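Local coordinates for protein class I SAM-dependent methyltransferase (Silicibacter pomeroyi DSS-3, PDB 3CVO) that is of unknown function but probably binds S-adenosylmethionine and transfers its methyl group, as expected of a class I methyltransferase with a Rossmann fold, at residues Gly130-Phe142 and Gly190-Pro202. Residues are numbered along the deposited sequence; the frame is centred on the assembly and turned at random. Where two conformers were deposited one is given.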
ATOM      1  N   GLY A 130     -17.982  -6.927   4.575  1.00 22.88           N
ATOM      2  CA  GLY A 130     -17.669  -6.113   5.752  1.00 24.37           C
ATOM      3  C   GLY A 130     -17.212  -4.732   5.359  1.00 21.82           C
ATOM      4  O   GLY A 130     -17.847  -4.066   4.576  1.00 24.74           O
ATOM      5  N   ARG A 131     -16.065  -4.339   5.890  1.00 21.18           N
ATOM      6  CA  ARG A 131     -15.507  -3.018   5.616  1.00 20.23           C
ATOM      7  C   ARG A 131     -14.409  -3.137   4.553  1.00 20.15           C
ATOM      8  O   ARG A 131     -14.012  -4.223   4.184  1.00 23.39           O
ATOM      9  CB  ARG A 131     -14.917  -2.410   6.875  1.00 22.08           C
ATOM     10  CG  ARG A 131     -15.937  -2.183   8.017  1.00 28.53           C
ATOM     11  CD  ARG A 131     -16.861  -1.026   7.704  1.00 26.19           C
ATOM     12  NE  ARG A 131     -18.066  -1.509   7.062  1.00 47.36           N
ATOM     13  CZ  ARG A 131     -18.623  -0.950   6.004  1.00 51.35           C
ATOM     14  NH1 ARG A 131     -18.063   0.104   5.438  1.00 58.88           N
ATOM     15  NH2 ARG A 131     -19.735  -1.463   5.503  1.00 55.05           N
ATOM     16  N   PHE A 132     -13.923  -2.009   4.099  1.00 19.10           N
ATOM     17  CA  PHE A 132     -12.881  -1.961   3.070  1.00 18.60           C
ATOM     18  C   PHE A 132     -13.167  -2.918   1.942  1.00 17.22           C
ATOM     19  O   PHE A 132     -12.243  -3.625   1.502  1.00 21.21           O
ATOM     20  CB  PHE A 132     -11.509  -2.315   3.608  1.00 23.13           C
ATOM     21  CG  PHE A 132     -11.109  -1.528   4.813  1.00 22.18           C
ATOM     22  CD1 PHE A 132     -10.482  -0.305   4.683  1.00 26.45           C
ATOM     23  CD2 PHE A 132     -11.376  -2.007   6.073  1.00 27.49           C
ATOM     24  CE1 PHE A 132     -10.124   0.458   5.819  1.00 25.81           C
ATOM     25  CE2 PHE A 132     -11.017  -1.261   7.222  1.00 22.81           C
ATOM     26  CZ  PHE A 132     -10.378  -0.018   7.070  1.00 24.83           C
ATOM     27  N   ARG A 133     -14.392  -2.920   1.434  1.00 18.58           N
ATOM     28  CA  ARG A 133     -14.813  -4.011   0.505  1.00 19.18           C
ATOM     29  C   ARG A 133     -13.922  -4.114  -0.742  1.00 19.02           C
ATOM     30  O   ARG A 133     -13.477  -5.195  -1.143  1.00 19.73           O
ATOM     31  CB  ARG A 133     -16.269  -3.890   0.100  1.00 18.71           C
ATOM     32  CG  ARG A 133     -17.180  -4.159   1.271  1.00 21.89           C
ATOM     33  CD  ARG A 133     -18.608  -4.434   0.907  1.00 24.88           C
ATOM     34  NE  ARG A 133     -19.343  -4.628   2.136  1.00 25.09           N
ATOM     35  CZ  ARG A 133     -20.606  -5.023   2.241  1.00 26.68           C
ATOM     36  NH1 ARG A 133     -21.351  -5.323   1.179  1.00 30.25           N
ATOM     37  NH2 ARG A 133     -21.109  -5.129   3.452  1.00 28.12           N
ATOM     38  N   VAL A 134     -13.697  -2.982  -1.394  1.00 21.35           N
ATOM     39  CA  VAL A 134     -12.775  -2.982  -2.554  1.00 21.94           C
ATOM     40  C   VAL A 134     -11.380  -3.488  -2.184  1.00 21.81           C
ATOM     41  O   VAL A 134     -10.798  -4.327  -2.881  1.00 21.34           O
ATOM     42  CB  VAL A 134     -12.745  -1.628  -3.313  1.00 21.96           C
ATOM     43  CG1 VAL A 134     -11.638  -1.672  -4.423  1.00 20.73           C
ATOM     44  CG2 VAL A 134     -14.118  -1.352  -3.893  1.00 24.19           C
ATOM     45  N   GLY A 135     -10.892  -3.061  -1.036  1.00 21.43           N
ATOM     46  CA  GLY A 135      -9.576  -3.443  -0.553  1.00 19.90           C
ATOM     47  C   GLY A 135      -9.460  -4.946  -0.317  1.00 18.75           C
ATOM     48  O   GLY A 135      -8.453  -5.552  -0.620  1.00 18.76           O
ATOM     49  N   CYS A 136     -10.524  -5.529   0.219  1.00 17.82           N
ATOM     50  CA  CYS A 136     -10.565  -6.956   0.543  1.00 17.97           C
ATOM     51  C   CYS A 136     -10.598  -7.763  -0.761  1.00 16.16           C
ATOM     52  O   CYS A 136      -9.973  -8.831  -0.894  1.00 18.94           O
ATOM     53  CB  CYS A 136     -11.778  -7.308   1.353  1.00 19.59           C
ATOM     54  SG  CYS A 136     -11.824  -6.596   3.028  1.00 22.25           S
ATOM     55  N   ALA A 137     -11.313  -7.235  -1.733  1.00 19.24           N
ATOM     56  CA  ALA A 137     -11.419  -7.921  -3.012  1.00 17.73           C
ATOM     57  C   ALA A 137     -10.061  -7.987  -3.719  1.00 19.71           C
ATOM     58  O   ALA A 137      -9.623  -9.044  -4.245  1.00 22.15           O
ATOM     59  CB  ALA A 137     -12.502  -7.270  -3.925  1.00 22.45           C
ATOM     60  N   LEU A 138      -9.393  -6.843  -3.723  1.00 19.65           N
ATOM     61  CA  LEU A 138      -8.021  -6.731  -4.290  1.00 19.73           C
ATOM     62  C   LEU A 138      -6.991  -7.526  -3.516  1.00 22.09           C
ATOM     63  O   LEU A 138      -6.158  -8.165  -4.115  1.00 22.82           O
ATOM     64  CB  LEU A 138      -7.572  -5.264  -4.464  1.00 22.83           C
ATOM     65  CG  LEU A 138      -8.432  -4.436  -5.433  1.00 22.75           C
ATOM     66  CD1 LEU A 138      -7.756  -3.026  -5.548  1.00 26.63           C
ATOM     67  CD2 LEU A 138      -8.666  -5.094  -6.758  1.00 30.65           C
ATOM     68  N   ALA A 139      -7.076  -7.496  -2.199  1.00 21.18           N
ATOM     69  CA  ALA A 139      -6.204  -8.277  -1.337  1.00 21.65           C
ATOM     70  C   ALA A 139      -6.268  -9.756  -1.717  1.00 19.85           C
ATOM     71  O   ALA A 139      -5.254 -10.393  -1.868  1.00 23.13           O
ATOM     72  CB  ALA A 139      -6.553  -8.065   0.124  1.00 20.94           C
ATOM     73  N   THR A 140      -7.479 -10.227  -2.018  1.00 19.10           N
ATOM     74  CA  THR A 140      -7.681 -11.618  -2.373  1.00 19.27           C
ATOM     75  C   THR A 140      -6.998 -11.859  -3.701  1.00 19.73           C
ATOM     76  O   THR A 140      -6.211 -12.787  -3.842  1.00 20.98           O
ATOM     77  CB  THR A 140      -9.187 -11.958  -2.457  1.00 21.41           C
ATOM     78  OG1 THR A 140      -9.764 -11.748  -1.166  1.00 17.96           O
ATOM     79  CG2 THR A 140      -9.429 -13.398  -2.931  1.00 22.66           C
ATOM     80  N   ALA A 141      -7.264 -10.981  -4.666  1.00 21.24           N
ATOM     81  CA  ALA A 141      -6.762 -11.174  -6.048  1.00 20.94           C
ATOM     82  C   ALA A 141      -5.256 -11.241  -6.033  1.00 23.25           C
ATOM     83  O   ALA A 141      -4.635 -12.039  -6.720  1.00 22.30           O
ATOM     84  CB  ALA A 141      -7.215 -10.042  -6.999  1.00 22.84           C
ATOM     85  N   PHE A 142      -4.659 -10.384  -5.219  1.00 19.64           N
ATOM     86  CA  PHE A 142      -3.192 -10.287  -5.267  1.00 23.00           C
ATOM     87  C   PHE A 142      -2.519 -11.323  -4.359  1.00 23.75           C
ATOM     88  O   PHE A 142      -1.351 -11.596  -4.529  1.00 20.45           O
ATOM     89  CB  PHE A 142      -2.723  -8.897  -4.874  1.00 22.48           C
ATOM     90  CG  PHE A 142      -3.170  -7.829  -5.809  1.00 20.47           C
ATOM     91  CD1 PHE A 142      -3.044  -7.987  -7.157  1.00 25.31           C
ATOM     92  CD2 PHE A 142      -3.670  -6.647  -5.313  1.00 24.44           C
ATOM     93  CE1 PHE A 142      -3.457  -7.017  -8.008  1.00 23.61           C
ATOM     94  CE2 PHE A 142      -4.038  -5.656  -6.158  1.00 23.31           C
ATOM     95  CZ  PHE A 142      -3.946  -5.856  -7.523  1.00 21.15           C
ATOM     96  N   GLY A 190       2.384   0.581 -10.876  1.00 21.91           N
ATOM     97  CA  GLY A 190       1.753   1.865 -11.150  1.00 24.74           C
ATOM     98  C   GLY A 190       0.405   1.991 -10.456  1.00 25.47           C
ATOM     99  O   GLY A 190      -0.196   3.076 -10.427  1.00 28.23           O
ATOM    100  N   SER A 191      -0.030   0.876  -9.875  1.00 24.20           N
ATOM    101  CA  SER A 191      -1.354   0.769  -9.208  1.00 24.49           C
ATOM    102  C   SER A 191      -1.267   0.955  -7.727  1.00 25.90           C
ATOM    103  O   SER A 191      -2.268   0.925  -7.023  1.00 23.68           O
ATOM    104  CB  SER A 191      -1.996  -0.597  -9.454  1.00 24.71           C
ATOM    105  OG  SER A 191      -2.399  -0.632 -10.819  1.00 30.30           O
ATOM    106  N   LEU A 192      -0.048   1.169  -7.258  1.00 22.98           N
ATOM    107  CA  LEU A 192       0.181   1.178  -5.844  1.00 23.67           C
ATOM    108  C   LEU A 192      -0.576   2.284  -5.110  1.00 21.79           C
ATOM    109  O   LEU A 192      -1.134   2.030  -4.025  1.00 22.14           O
ATOM    110  CB  LEU A 192       1.660   1.240  -5.524  1.00 23.49           C
ATOM    111  CG  LEU A 192       2.362  -0.103  -5.535  1.00 27.47           C
ATOM    112  CD1 LEU A 192       3.903   0.131  -5.390  1.00 26.86           C
ATOM    113  CD2 LEU A 192       1.772  -1.012  -4.404  1.00 28.70           C
HETATM  114  N   MSE A 193      -0.596   3.496  -5.664  1.00 18.63           N
HETATM  115  CA  MSE A 193      -1.326   4.605  -5.003  1.00 20.04           C
HETATM  116  C   MSE A 193      -2.802   4.261  -4.895  1.00 22.82           C
HETATM  117  O   MSE A 193      -3.416   4.434  -3.858  1.00 22.67           O
HETATM  118  CB  MSE A 193      -1.172   5.926  -5.724  1.00 19.16           C
HETATM  119  CG  MSE A 193       0.239   6.613  -5.573  1.00 18.81           C
HETATM  120 SE   MSE A 193       0.371   8.228  -6.546  0.75 22.34          SE
HETATM  121  CE  MSE A 193       0.622   7.472  -8.327  1.00 23.47           C
ATOM    122  N   GLN A 194      -3.341   3.688  -5.953  1.00 23.36           N
ATOM    123  CA  GLN A 194      -4.793   3.329  -5.977  1.00 25.43           C
ATOM    124  C   GLN A 194      -5.069   2.220  -5.004  1.00 23.70           C
ATOM    125  O   GLN A 194      -6.013   2.253  -4.216  1.00 23.91           O
ATOM    126  CB  GLN A 194      -5.243   2.916  -7.383  1.00 29.42           C
ATOM    127  CG  GLN A 194      -6.488   1.976  -7.346  1.00 37.11           C
ATOM    128  CD  GLN A 194      -6.625   1.063  -8.596  1.00 52.05           C
ATOM    129  OE1 GLN A 194      -5.730   1.016  -9.467  1.00 47.16           O
ATOM    130  NE2 GLN A 194      -7.758   0.339  -8.679  1.00 40.35           N
ATOM    131  N   LEU A 195      -4.195   1.238  -5.011  1.00 25.62           N
ATOM    132  CA  LEU A 195      -4.299   0.070  -4.140  1.00 26.23           C
ATOM    133  C   LEU A 195      -4.267   0.473  -2.669  1.00 26.05           C
ATOM    134  O   LEU A 195      -5.107   0.077  -1.881  1.00 23.89           O
ATOM    135  CB  LEU A 195      -3.180  -0.939  -4.453  1.00 29.87           C
ATOM    136  CG  LEU A 195      -3.054  -2.164  -3.553  1.00 36.91           C
ATOM    137  CD1 LEU A 195      -4.417  -2.838  -3.378  1.00 49.50           C
ATOM    138  CD2 LEU A 195      -2.034  -3.147  -4.135  1.00 36.95           C
ATOM    139  N   ILE A 196      -3.331   1.357  -2.324  1.00 23.96           N
ATOM    140  CA  ILE A 196      -3.223   1.850  -0.935  1.00 22.27           C
ATOM    141  C   ILE A 196      -4.531   2.547  -0.496  1.00 23.25           C
ATOM    142  O   ILE A 196      -5.030   2.366   0.627  1.00 23.92           O
ATOM    143  CB  ILE A 196      -1.983   2.735  -0.729  1.00 24.16           C
ATOM    144  CG1 ILE A 196      -0.738   1.871  -0.943  1.00 27.62           C
ATOM    145  CG2 ILE A 196      -1.984   3.389   0.689  1.00 22.69           C
ATOM    146  CD1 ILE A 196       0.600   2.635  -0.892  1.00 27.10           C
ATOM    147  N   ARG A 197      -5.087   3.353  -1.384  0.50 21.63           N
ATOM    148  CA  ARG A 197      -6.304   4.060  -1.073  0.50 24.73           C
ATOM    149  C   ARG A 197      -7.471   3.078  -0.816  0.50 24.49           C
ATOM    150  O   ARG A 197      -8.371   3.371  -0.010  0.50 24.56           O
ATOM    151  CB  ARG A 197      -6.643   5.069  -2.176  0.50 24.46           C
ATOM    152  CG  ARG A 197      -7.619   6.162  -1.754  0.50 31.36           C
ATOM    153  CD  ARG A 197      -6.968   7.194  -0.789  0.50 33.65           C
ATOM    154  NE  ARG A 197      -6.900   6.695   0.585  0.50 37.58           N
ATOM    155  CZ  ARG A 197      -7.963   6.655   1.377  0.50 37.16           C
ATOM    156  NH1 ARG A 197      -9.119   7.099   0.925  0.50 37.96           N
ATOM    157  NH2 ARG A 197      -7.873   6.187   2.603  0.50 40.81           N
ATOM    158  N   THR A 198      -7.456   1.921  -1.481  1.00 24.79           N
ATOM    159  CA  THR A 198      -8.536   0.905  -1.284  1.00 24.29           C
ATOM    160  C   THR A 198      -8.362   0.188   0.063  1.00 27.14           C
ATOM    161  O   THR A 198      -9.334  -0.177   0.711  1.00 26.65           O
ATOM    162  CB  THR A 198      -8.659  -0.152  -2.375  1.00 24.39           C
ATOM    163  OG1 THR A 198      -7.519  -1.021  -2.346  1.00 26.39           O
ATOM    164  CG2 THR A 198      -8.810   0.475  -3.783  1.00 23.88           C
HETATM  165  N   MSE A 199      -7.102   0.059   0.474  0.50 25.40           N
HETATM  166  CA  MSE A 199      -6.711  -0.662   1.736  0.50 24.88           C
HETATM  167  C   MSE A 199      -6.961   0.185   2.973  0.50 24.93           C
HETATM  168  O   MSE A 199      -6.894  -0.298   4.102  0.50 26.21           O
HETATM  169  CB  MSE A 199      -5.215  -1.069   1.752  0.50 25.00           C
HETATM  170  CG  MSE A 199      -4.802  -2.120   0.742  0.50 25.10           C
HETATM  171 SE   MSE A 199      -5.939  -3.752   0.567  0.37 16.39          SE
HETATM  172  CE  MSE A 199      -5.727  -4.115  -1.327  0.50 22.65           C
ATOM    173  N   THR A 200      -7.252   1.451   2.738  1.00 24.02           N
ATOM    174  CA  THR A 200      -7.347   2.465   3.839  1.00 23.83           C
ATOM    175  C   THR A 200      -8.629   3.269   3.772  1.00 26.48           C
ATOM    176  O   THR A 200      -8.782   4.267   4.437  1.00 25.57           O
ATOM    177  CB  THR A 200      -6.131   3.417   3.847  1.00 29.82           C
ATOM    178  OG1 THR A 200      -6.082   4.133   2.597  1.00 27.99           O
ATOM    179  CG2 THR A 200      -4.769   2.632   4.052  1.00 29.56           C
ATOM    180  N   SER A 201      -9.599   2.773   2.998  1.00 25.75           N
ATOM    181  CA  SER A 201     -10.917   3.367   2.921  1.00 29.18           C
ATOM    182  C   SER A 201     -11.993   2.404   3.486  1.00 27.33           C
ATOM    183  O   SER A 201     -12.384   1.468   2.789  1.00 25.83           O
ATOM    184  CB  SER A 201     -11.245   3.643   1.439  1.00 31.15           C
ATOM    185  OG  SER A 201     -10.402   4.652   0.914  1.00 39.56           O
ATOM    186  N   PRO A 202     -12.482   2.632   4.716  1.00 27.24           N
ATOM    187  CA  PRO A 202     -13.381   1.646   5.373  1.00 27.80           C
ATOM    188  C   PRO A 202     -14.730   1.462   4.669  1.00 30.08           C
ATOM    189  O   PRO A 202     -15.168   2.432   4.038  1.00 31.63           O
ATOM    190  CB  PRO A 202     -13.610   2.233   6.785  1.00 27.49           C
ATOM    191  CG  PRO A 202     -12.659   3.313   6.962  1.00 27.28           C
ATOM    192  CD  PRO A 202     -12.057   3.707   5.628  1.00 28.43           C
ATOM    193  OXT PRO A 202     -15.432   0.406   4.729  1.00 25.48           O
TER
HETATM  194  O   HOH W   1     -16.213  -0.705   2.169  1.00 25.50           O
HETATM  195  O   HOH W   2     -11.887  -0.397   0.267  1.00 19.51           O
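The C-terminal carboxylate of Pro202 is gripped at the start of helix 133-142. Its OXT accepts a nearly straight bond from the backbone N of Phe132 at 2.9 Å (160° at the hydrogen) and forms a salt bridge with Arg131 NH1 at 2.7 Å, although the angle there is poor and the hydrogen bond weak. A water completes the grip, accepting from Arg133 N and donating to OXT; a second joins Gly135 N to the carbonyls of Thr198 and Ser201.

Phe132, the N-cap residue, sets one ring face against Pro202, whose CA makes a CH-pi contact 3.6 Å from the centroid, while the backbone at Thr200 and Ser201 meets the ring edge. With CG anti to its carbonyl carbon (chi1 -52°), the ring reaches over the chain terminus; an alanine here would probably leave Pro202 without its aromatic platform and the terminal carboxylate less firmly placed.

Farther along, helices 133-142 and 192-199 cross at 123°, their axes 8.0 Å apart. Side-chain-less Gly135 admits Thr198 O to 3.5 Å from its CA. Beyond it, in one of its two modelled conformers, selenomethionine Met199 bends its CE against Leu138 CB (3.8 Å). Leu195 runs past Leu138 and Phe142 in the opposite direction, its CD1 meeting Leu138 CD1 and its CD2 lying 3.8 Å from Phe142 CE2.

The C-terminal helix thus packs on the helix of the beta-alpha-beta crossover that joins parallel strands 125-128 and 148-152 in the Rossmann-like methyltransferase fold.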